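Local atomic coordinates of sulfite dehydrogenase (Paracoccus pantotrophus, PDB entry 2XTS), a protein that oxidises protein-bound sulfane sulfur at a molybdenum cofactor and works together with a heme-bearing cytochrome subunit in bacterial sulfur oxidation. Residues Y246-P251 and V367-G372; M126-A131 and A357-R362; F117-A122 and W260-K265. All coordinates share one frame; numbering follows the deposited sequence. Where two conformers were deposited one is given.

Contact 1: residues Y246-P251 and V367-G372. With CO (cobalt (II) ion), chain G; 2MO (molybdenum (IV)oxide), chain F.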
# COMPACT_ATOMS: atom_id res chain seq x y z
N TYR A 246 -26.09 -14.18 4.16
CA TYR A 246 -25.54 -14.28 2.80
C TYR A 246 -26.42 -15.18 1.93
O TYR A 246 -25.97 -15.89 1.04
CB TYR A 246 -24.03 -14.61 2.78
CG TYR A 246 -23.33 -13.71 3.75
CD1 TYR A 246 -23.10 -12.38 3.46
CD2 TYR A 246 -23.00 -14.16 5.02
CE1 TYR A 246 -22.50 -11.52 4.41
CE2 TYR A 246 -22.43 -13.33 5.96
CZ TYR A 246 -22.20 -12.03 5.68
OH TYR A 246 -21.69 -11.24 6.68
N THR A 247 -27.73 -15.04 2.16
CA THR A 247 -28.78 -15.53 1.30
C THR A 247 -29.69 -14.35 1.03
O THR A 247 -29.82 -13.47 1.89
CB THR A 247 -29.58 -16.67 1.93
OG1 THR A 247 -30.06 -16.25 3.22
CG2 THR A 247 -28.72 -17.91 2.10
N ASP A 248 -30.30 -14.30 -0.14
CA ASP A 248 -30.81 -13.04 -0.70
C ASP A 248 -32.31 -13.22 -1.00
O ASP A 248 -32.71 -13.88 -1.98
CB ASP A 248 -30.07 -12.69 -2.00
CG ASP A 248 -28.56 -12.82 -1.89
OD1 ASP A 248 -28.03 -12.79 -0.77
OD2 ASP A 248 -27.93 -12.98 -2.97
N LEU A 249 -33.16 -12.66 -0.14
CA LEU A 249 -34.59 -12.90 -0.20
C LEU A 249 -35.18 -12.21 -1.42
O LEU A 249 -34.88 -11.03 -1.69
CB LEU A 249 -35.26 -12.41 1.09
CG LEU A 249 -36.75 -12.69 1.29
CD1 LEU A 249 -37.00 -14.18 1.43
CD2 LEU A 249 -37.25 -11.95 2.50
N MET A 250 -36.03 -12.95 -2.15
CA MET A 250 -36.62 -12.53 -3.43
C MET A 250 -38.11 -12.25 -3.26
O MET A 250 -38.69 -12.58 -2.23
CB MET A 250 -36.36 -13.59 -4.47
CG MET A 250 -34.88 -13.82 -4.71
SD MET A 250 -34.08 -12.48 -5.61
CE MET A 250 -34.67 -12.76 -7.29
N PRO A 251 -38.77 -11.66 -4.28
CA PRO A 251 -40.17 -11.22 -4.12
C PRO A 251 -41.15 -12.32 -3.75
O PRO A 251 -42.15 -12.01 -3.10
CB PRO A 251 -40.50 -10.59 -5.48
CG PRO A 251 -39.16 -10.04 -5.92
CD PRO A 251 -38.18 -11.10 -5.51
N VAL A 367 -31.00 -7.52 0.75
CA VAL A 367 -29.96 -7.23 1.77
C VAL A 367 -28.55 -7.06 1.17
O VAL A 367 -27.87 -6.09 1.47
CB VAL A 367 -29.96 -8.23 2.97
CG1 VAL A 367 -28.87 -7.89 3.96
CG2 VAL A 367 -31.32 -8.26 3.69
N TYR A 368 -28.18 -7.97 0.28
CA TYR A 368 -26.83 -8.10 -0.22
C TYR A 368 -26.81 -7.75 -1.73
O TYR A 368 -27.87 -7.60 -2.37
CB TYR A 368 -26.36 -9.55 -0.02
CG TYR A 368 -26.44 -10.01 1.42
CD1 TYR A 368 -25.53 -9.54 2.37
CD2 TYR A 368 -27.41 -10.89 1.84
CE1 TYR A 368 -25.59 -9.97 3.69
CE2 TYR A 368 -27.49 -11.28 3.16
CZ TYR A 368 -26.58 -10.83 4.08
OH TYR A 368 -26.63 -11.31 5.37
N HIS A 369 -25.61 -7.66 -2.29
CA HIS A 369 -25.42 -7.57 -3.73
C HIS A 369 -26.09 -6.36 -4.40
O HIS A 369 -26.57 -6.45 -5.52
CB HIS A 369 -25.80 -8.88 -4.43
CG HIS A 369 -24.97 -10.04 -3.98
ND1 HIS A 369 -23.68 -10.26 -4.42
CD2 HIS A 369 -25.24 -11.05 -3.12
CE1 HIS A 369 -23.18 -11.33 -3.82
NE2 HIS A 369 -24.11 -11.84 -3.04
N ASN A 370 -26.08 -5.22 -3.71
CA ASN A 370 -26.53 -3.98 -4.33
C ASN A 370 -25.42 -3.33 -5.14
O ASN A 370 -24.62 -2.55 -4.62
CB ASN A 370 -27.04 -3.01 -3.27
CG ASN A 370 -27.62 -1.76 -3.89
OD1 ASN A 370 -27.64 -1.62 -5.13
ND2 ASN A 370 -28.11 -0.85 -3.05
N ASN A 371 -25.42 -3.62 -6.43
CA ASN A 371 -24.48 -2.97 -7.34
C ASN A 371 -25.13 -1.88 -8.20
O ASN A 371 -24.57 -1.50 -9.22
CB ASN A 371 -23.71 -3.97 -8.21
CG ASN A 371 -24.59 -4.77 -9.14
OD1 ASN A 371 -25.68 -5.21 -8.77
ND2 ASN A 371 -24.10 -4.98 -10.36
N GLY A 372 -26.28 -1.37 -7.78
CA GLY A 372 -26.98 -0.36 -8.56
C GLY A 372 -26.19 0.93 -8.73
O GLY A 372 -25.39 1.34 -7.90
CO CO G . -24.05 -13.66 -1.89
MO 2MO F . -19.24 -9.19 4.72
OT1 2MO F . -19.66 -10.18 3.28
OT2 2MO F . -20.73 -9.00 5.98
O HOH W 1 -24.04 -15.58 -0.91
O HOH W 2 -25.40 -12.89 -0.45
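Y368 offers one ring face to CA of Y246, a CH-pi contact 4.0 Å from the Y368 ring centroid; CG1 of V367 covers the opposite face. The phenol oxygen is gripped by the backbone, Y246 N giving Y368 OH a nearly straight hydrogen bond of 3.2 Å (177°). The same OH stands over the centre of the Y246 ring, whose plane is turned 37° from that of Y368, and the closest carbons are Y246 CD1 and Y368 CE1 at 3.5 Å. At the edge of the Y368 ring, T247 O lies near the plane, 3.4 Å from Y368 CE2. Next comes H369, whose CG stands anti to the carbonyl carbon (chi1 -61°), carrying the imidazole to the cobalt, which NE2 binds; E219 and T259 complete the protein share of that metal site. D248 OD2 approaches the ring obliquely, 3.3 Å from H369 CD2, and is itself hydrogen-bonded to T259 OG1. Its other oxygen, D248 OD1, takes a bond of 2.7 Å from water 2, a cobalt ligand, while Y246 O accepts one from water 1, which also binds the metal. With its N on Y368 and its O on a cobalt-bound water, the Y246 backbone is fixed at both ends. Its phenol donates from Y246 OH to OT2 of the molybdenum oxide (2.5 Å), so Y368 and the cobalt site probably help to position a residue of the molybdenum pocket.

Contact 2: residues M126-A131 and A357-R362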
# COMPACT_ATOMS: atom_id res chain seq x y z
N MET A 126 -27.80 -1.04 2.86
CA MET A 126 -28.69 -0.07 3.52
C MET A 126 -29.39 0.84 2.51
O MET A 126 -30.32 1.56 2.88
CB MET A 126 -27.95 0.78 4.58
CG MET A 126 -27.04 1.87 4.04
SD MET A 126 -25.54 1.32 3.22
CE MET A 126 -24.59 0.64 4.61
N GLU A 127 -28.90 0.85 1.28
CA GLU A 127 -29.46 1.66 0.18
C GLU A 127 -30.44 0.91 -0.71
O GLU A 127 -30.94 1.46 -1.68
CB GLU A 127 -28.34 2.25 -0.68
CG GLU A 127 -27.31 3.07 0.08
CD GLU A 127 -27.87 4.38 0.55
OE1 GLU A 127 -28.21 5.20 -0.34
OE2 GLU A 127 -27.93 4.62 1.78
N TRP A 128 -30.76 -0.34 -0.37
CA TRP A 128 -31.70 -1.10 -1.20
C TRP A 128 -33.07 -0.42 -1.27
O TRP A 128 -33.73 -0.48 -2.30
CB TRP A 128 -31.89 -2.51 -0.67
CG TRP A 128 -31.02 -3.54 -1.33
CD1 TRP A 128 -30.13 -4.38 -0.70
CD2 TRP A 128 -30.99 -3.88 -2.72
NE1 TRP A 128 -29.57 -5.23 -1.62
CE2 TRP A 128 -30.07 -4.93 -2.87
CE3 TRP A 128 -31.66 -3.40 -3.85
CZ2 TRP A 128 -29.80 -5.51 -4.10
CZ3 TRP A 128 -31.38 -3.99 -5.07
CH2 TRP A 128 -30.47 -5.03 -5.18
N GLY A 129 -33.49 0.18 -0.17
CA GLY A 129 -34.83 0.72 -0.05
C GLY A 129 -34.91 2.22 -0.17
O GLY A 129 -35.97 2.80 0.11
N GLY A 130 -33.83 2.87 -0.57
CA GLY A 130 -33.80 4.33 -0.66
C GLY A 130 -32.42 4.88 -0.45
O GLY A 130 -31.43 4.17 -0.57
N ALA A 131 -32.33 6.19 -0.24
CA ALA A 131 -31.08 6.89 0.02
C ALA A 131 -31.01 7.17 1.51
O ALA A 131 -31.88 7.87 2.05
CB ALA A 131 -31.06 8.17 -0.77
N ALA A 357 -33.63 -1.13 -11.92
CA ALA A 357 -33.56 -2.36 -12.72
C ALA A 357 -33.35 -3.58 -11.82
O ALA A 357 -33.91 -4.66 -12.05
CB ALA A 357 -32.46 -2.28 -13.79
N LEU A 358 -32.50 -3.42 -10.81
CA LEU A 358 -32.30 -4.49 -9.82
C LEU A 358 -33.56 -4.81 -9.04
O LEU A 358 -33.93 -5.98 -8.91
CB LEU A 358 -31.16 -4.15 -8.88
CG LEU A 358 -29.76 -4.29 -9.46
CD1 LEU A 358 -28.78 -3.55 -8.56
CD2 LEU A 358 -29.38 -5.72 -9.59
N ARG A 359 -34.21 -3.78 -8.52
CA ARG A 359 -35.41 -3.95 -7.70
C ARG A 359 -36.60 -4.52 -8.50
O ARG A 359 -37.40 -5.25 -7.95
CB ARG A 359 -35.81 -2.66 -7.00
CG ARG A 359 -34.85 -2.25 -5.93
CD ARG A 359 -35.32 -1.12 -5.08
NE ARG A 359 -35.43 0.15 -5.80
CZ ARG A 359 -34.96 1.33 -5.41
NH1 ARG A 359 -34.30 1.48 -4.27
NH2 ARG A 359 -35.17 2.39 -6.17
N ALA A 360 -36.63 -4.28 -9.81
CA ALA A 360 -37.69 -4.85 -10.66
C ALA A 360 -37.64 -6.37 -10.63
O ALA A 360 -38.67 -7.03 -10.79
CB ALA A 360 -37.56 -4.31 -12.10
N ILE A 361 -36.44 -6.92 -10.47
CA ILE A 361 -36.24 -8.37 -10.43
C ILE A 361 -36.23 -8.91 -9.01
O ILE A 361 -36.80 -9.96 -8.73
CB ILE A 361 -34.92 -8.75 -11.14
CG1 ILE A 361 -35.01 -8.33 -12.62
CG2 ILE A 361 -34.64 -10.24 -11.02
CD1 ILE A 361 -33.74 -8.46 -13.37
N ARG A 362 -35.57 -8.21 -8.10
CA ARG A 362 -35.31 -8.73 -6.75
C ARG A 362 -36.18 -8.20 -5.65
O ARG A 362 -36.13 -8.71 -4.54
CB ARG A 362 -33.89 -8.39 -6.35
CG ARG A 362 -32.82 -8.96 -7.25
CD ARG A 362 -31.48 -8.52 -6.79
NE ARG A 362 -30.39 -8.83 -7.66
CZ ARG A 362 -29.13 -8.59 -7.34
NH1 ARG A 362 -28.84 -8.11 -6.12
NH2 ARG A 362 -28.17 -8.80 -8.22
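A type I beta turn, E127 to G130, presents W128 to helix 355-362, joining the molybdopterin-binding part of the chain to the dimerisation-domain part. G130 closes the turn with backbone angles that call for glycine. The indole meets the helix edge-on, with its six-membered ring leading: L358 CB lies in its plane, 3.8 Å from W128 CZ3, and R359 CG touches the same carbon at 4.0 Å. The aliphatic part of R359 runs back alongside the indole. A bend at chi3 (-67°) in the arginine side chain turns the guanidinium back to the turn backbone, where R359 NH1 donates to W128 O at 2.8 Å with an angle of 167°. The acceptor lies in the guanidinium plane, yet the donor stands well above the carbonyl plane. Two acidic groups hold this guanidinium as well, E388 at NH1 and D356 at NH2. A leucine in place of R359 would probably leave the W128 carbonyl without this donor and E388 and D356 without their positive mate. One helical turn after L358, R362, its chain straight as far as NE, lies roughly perpendicular to the indole. Its NE pairs with E155 of the cytochrome chain, so the helix is tied to the partner subunit too. L358 CD2 packs over one face of the R362 guanidinium, while R362 NH1 comes close to the indole edge, 3.4 Å from W128 CZ2.

Contact 3: residues F117-A122 and W260-K265. With 2MO (molybdenum (IV)oxide), chain F; MTE (phosphonic acidmono-(2-amino-5,6-dimercapto-4-oxo-3,7,8a,9,10,10a-hexahydro-4H-8-oxa-1,3,9,10-tetraaza-anthracen-7-ylmethyl)ester), chain E.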
# COMPACT_ATOMS: atom_id res chain seq x y z
N PHE A 117 -10.01 -7.05 -5.02
CA PHE A 117 -10.89 -6.34 -4.13
C PHE A 117 -11.63 -7.32 -3.23
O PHE A 117 -12.10 -8.38 -3.66
CB PHE A 117 -11.89 -5.44 -4.91
CG PHE A 117 -12.99 -6.19 -5.64
CD1 PHE A 117 -14.13 -6.65 -4.97
CD2 PHE A 117 -12.89 -6.45 -7.00
CE1 PHE A 117 -15.12 -7.34 -5.64
CE2 PHE A 117 -13.87 -7.13 -7.64
CZ PHE A 117 -14.98 -7.60 -6.97
N CYS A 118 -11.76 -6.91 -1.96
CA CYS A 118 -12.59 -7.60 -0.97
C CYS A 118 -13.77 -6.68 -0.70
O CYS A 118 -13.58 -5.63 -0.10
CB CYS A 118 -11.80 -7.84 0.30
SG CYS A 118 -12.75 -8.64 1.61
N GLU A 119 -14.94 -7.02 -1.24
CA GLU A 119 -16.15 -6.22 -1.07
C GLU A 119 -17.12 -7.01 -0.21
O GLU A 119 -17.51 -8.13 -0.55
CB GLU A 119 -16.80 -5.84 -2.39
CG GLU A 119 -17.99 -4.92 -2.19
CD GLU A 119 -18.72 -4.51 -3.45
OE1 GLU A 119 -18.57 -5.19 -4.50
OE2 GLU A 119 -19.47 -3.50 -3.35
N CYS A 120 -17.53 -6.43 0.91
CA CYS A 120 -18.55 -7.08 1.73
C CYS A 120 -19.84 -7.24 0.90
O CYS A 120 -20.23 -6.35 0.17
CB CYS A 120 -18.84 -6.23 2.95
SG CYS A 120 -20.00 -7.01 4.11
N ALA A 121 -20.47 -8.39 1.04
CA ALA A 121 -21.73 -8.67 0.37
C ALA A 121 -22.75 -7.58 0.65
O ALA A 121 -23.62 -7.30 -0.20
CB ALA A 121 -22.28 -10.00 0.86
N ALA A 122 -22.67 -7.02 1.86
CA ALA A 122 -23.61 -6.00 2.35
C ALA A 122 -23.28 -4.58 1.91
O ALA A 122 -23.97 -3.66 2.33
CB ALA A 122 -23.73 -6.10 3.88
N TRP A 260 -22.20 -16.12 -4.81
CA TRP A 260 -20.80 -15.94 -4.49
C TRP A 260 -20.19 -14.72 -5.17
O TRP A 260 -19.47 -13.94 -4.55
CB TRP A 260 -20.02 -17.20 -4.85
CG TRP A 260 -20.47 -18.42 -4.11
CD1 TRP A 260 -20.76 -18.52 -2.79
CD2 TRP A 260 -20.65 -19.74 -4.65
NE1 TRP A 260 -21.13 -19.80 -2.47
CE2 TRP A 260 -21.06 -20.58 -3.60
CE3 TRP A 260 -20.53 -20.27 -5.93
CZ2 TRP A 260 -21.34 -21.94 -3.79
CZ3 TRP A 260 -20.82 -21.63 -6.12
CH2 TRP A 260 -21.21 -22.44 -5.05
N VAL A 261 -20.42 -14.56 -6.47
CA VAL A 261 -19.72 -13.51 -7.21
C VAL A 261 -20.32 -12.13 -6.97
O VAL A 261 -21.54 -11.96 -6.78
CB VAL A 261 -19.56 -13.78 -8.75
CG1 VAL A 261 -18.36 -13.01 -9.31
CG2 VAL A 261 -19.35 -15.22 -9.06
N MET A 262 -19.43 -11.15 -6.93
CA MET A 262 -19.79 -9.74 -6.85
C MET A 262 -19.83 -9.18 -8.28
O MET A 262 -18.85 -9.24 -9.02
CB MET A 262 -18.78 -8.99 -5.97
CG MET A 262 -18.65 -9.53 -4.56
SD MET A 262 -20.22 -9.49 -3.64
CE MET A 262 -20.35 -7.74 -3.25
N ASP A 263 -20.95 -8.58 -8.66
CA ASP A 263 -21.13 -8.10 -10.03
C ASP A 263 -20.51 -6.71 -10.26
O ASP A 263 -20.20 -5.97 -9.31
CB ASP A 263 -22.62 -8.09 -10.37
CG ASP A 263 -23.25 -9.47 -10.42
OD1 ASP A 263 -22.57 -10.45 -10.79
OD2 ASP A 263 -24.44 -9.57 -10.09
N ALA A 264 -20.37 -6.34 -11.53
CA ALA A 264 -19.75 -5.08 -11.91
C ALA A 264 -20.43 -3.90 -11.23
O ALA A 264 -21.65 -3.81 -11.19
CB ALA A 264 -19.77 -4.89 -13.43
N LYS A 265 -19.60 -2.99 -10.74
CA LYS A 265 -20.06 -1.92 -9.91
C LYS A 265 -19.12 -0.73 -10.06
O LYS A 265 -17.97 -0.87 -10.45
CB LYS A 265 -20.07 -2.42 -8.46
CG LYS A 265 -20.76 -1.54 -7.46
CD LYS A 265 -20.99 -2.31 -6.18
CE LYS A 265 -21.49 -1.44 -5.06
NZ LYS A 265 -21.87 -2.23 -3.85
MO 2MO F . -19.24 -9.19 4.72
OT1 2MO F . -19.66 -10.18 3.28
OT2 2MO F . -20.73 -9.00 5.98
N1 MTE E . -13.37 -14.30 8.85
C2 MTE E . -13.57 -14.64 10.12
N2 MTE E . -12.83 -15.64 10.65
N3 MTE E . -14.47 -14.01 10.90
C4 MTE E . -15.25 -12.99 10.43
O4 MTE E . -16.05 -12.45 11.22
N5 MTE E . -15.88 -11.63 8.42
C6 MTE E . -15.97 -11.81 6.99
C7 MTE E . -14.64 -12.03 6.29
N8 MTE E . -13.88 -13.05 6.97
C9 MTE E . -15.10 -12.59 9.05
C10 MTE E . -14.11 -13.32 8.26
C1' MTE E . -16.72 -10.69 6.29
S1' MTE E . -18.46 -10.62 6.44
C2' MTE E . -16.08 -9.80 5.50
S2' MTE E . -16.93 -8.64 4.56
C3' MTE E . -14.57 -9.85 5.40
O3' MTE E . -13.94 -10.79 6.28
C4' MTE E . -13.99 -8.49 5.75
O4' MTE E . -12.56 -8.52 5.57
P MTE E . -11.74 -7.35 6.30
O1P MTE E . -12.35 -6.09 5.60
O2P MTE E . -12.05 -7.32 7.76
O3P MTE E . -10.32 -7.57 5.91
O HOH W 3 -20.45 -5.81 -6.51
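The methyl CE of M262 rests on the E119 side chain, 3.8 Å from E119 CG and 3.4 Å from E119 OE1. Bends at chi2 and chi3 (-59° and -76°) fold this methyl back to the strand end, where it also meets A121 CA. Nearer its root, M262 CB lies by the edge of the F117 ring, 4.0 Å from F117 CE1. E119 runs out straight, with CG opposite the backbone N across the CA-CB bond (chi1 -176°), which points the extended chain at the loop and brings the carboxylate to the ammonium of the fully extended K265. There K265 NZ makes a salt bridge of 2.8 Å to E119 OE2, meeting the oxygen nearly along its C-O bond direction; N123 ND2 is a second donor to OE2. E119 OE1 accepts from W291 NE1 and from water 3, which also donates to D263 O and thus stitches the loop to the strand. Just past E119 the chain turns to the cofactor: C120 SG binds molybdenum at 2.4 Å, beside the two dithiolene sulfurs of the molybdopterin (S1' and S2'), and A121 N donates to OT1 of the oxide at 3.0 Å. The buried carboxylate thus has four donors, one of them a lysine ammonium, and is probably ionised. Fixed in this way, and with M262 packed against it, E119 probably helps to hold the backbone next to the cysteine ligand of the metal.

In the fold
From the N terminus the chain passes through F117-A122, M126-A131 and Y246-P251, then W260-K265, A357-R362 and V367-G372. The first three segments find their partners in the order contact 3, contact 2, contact 1, and so do the last three, so each pair of contacts crosses and none encloses another. Contact 3 closes a loop of 137 residues, contact 2 one of 225 and contact 1 one of 115. Contacts 3 and 2 join the molybdopterin-binding region around strand 112-119 to the dimerisation-domain region, and contact 1 brings strand 248-249 to the loop after helix 355-362. That loop is the hub: Y368 O accepts from W128 NE1, H369 O from R362 NH1 and N370 O from K265 NZ.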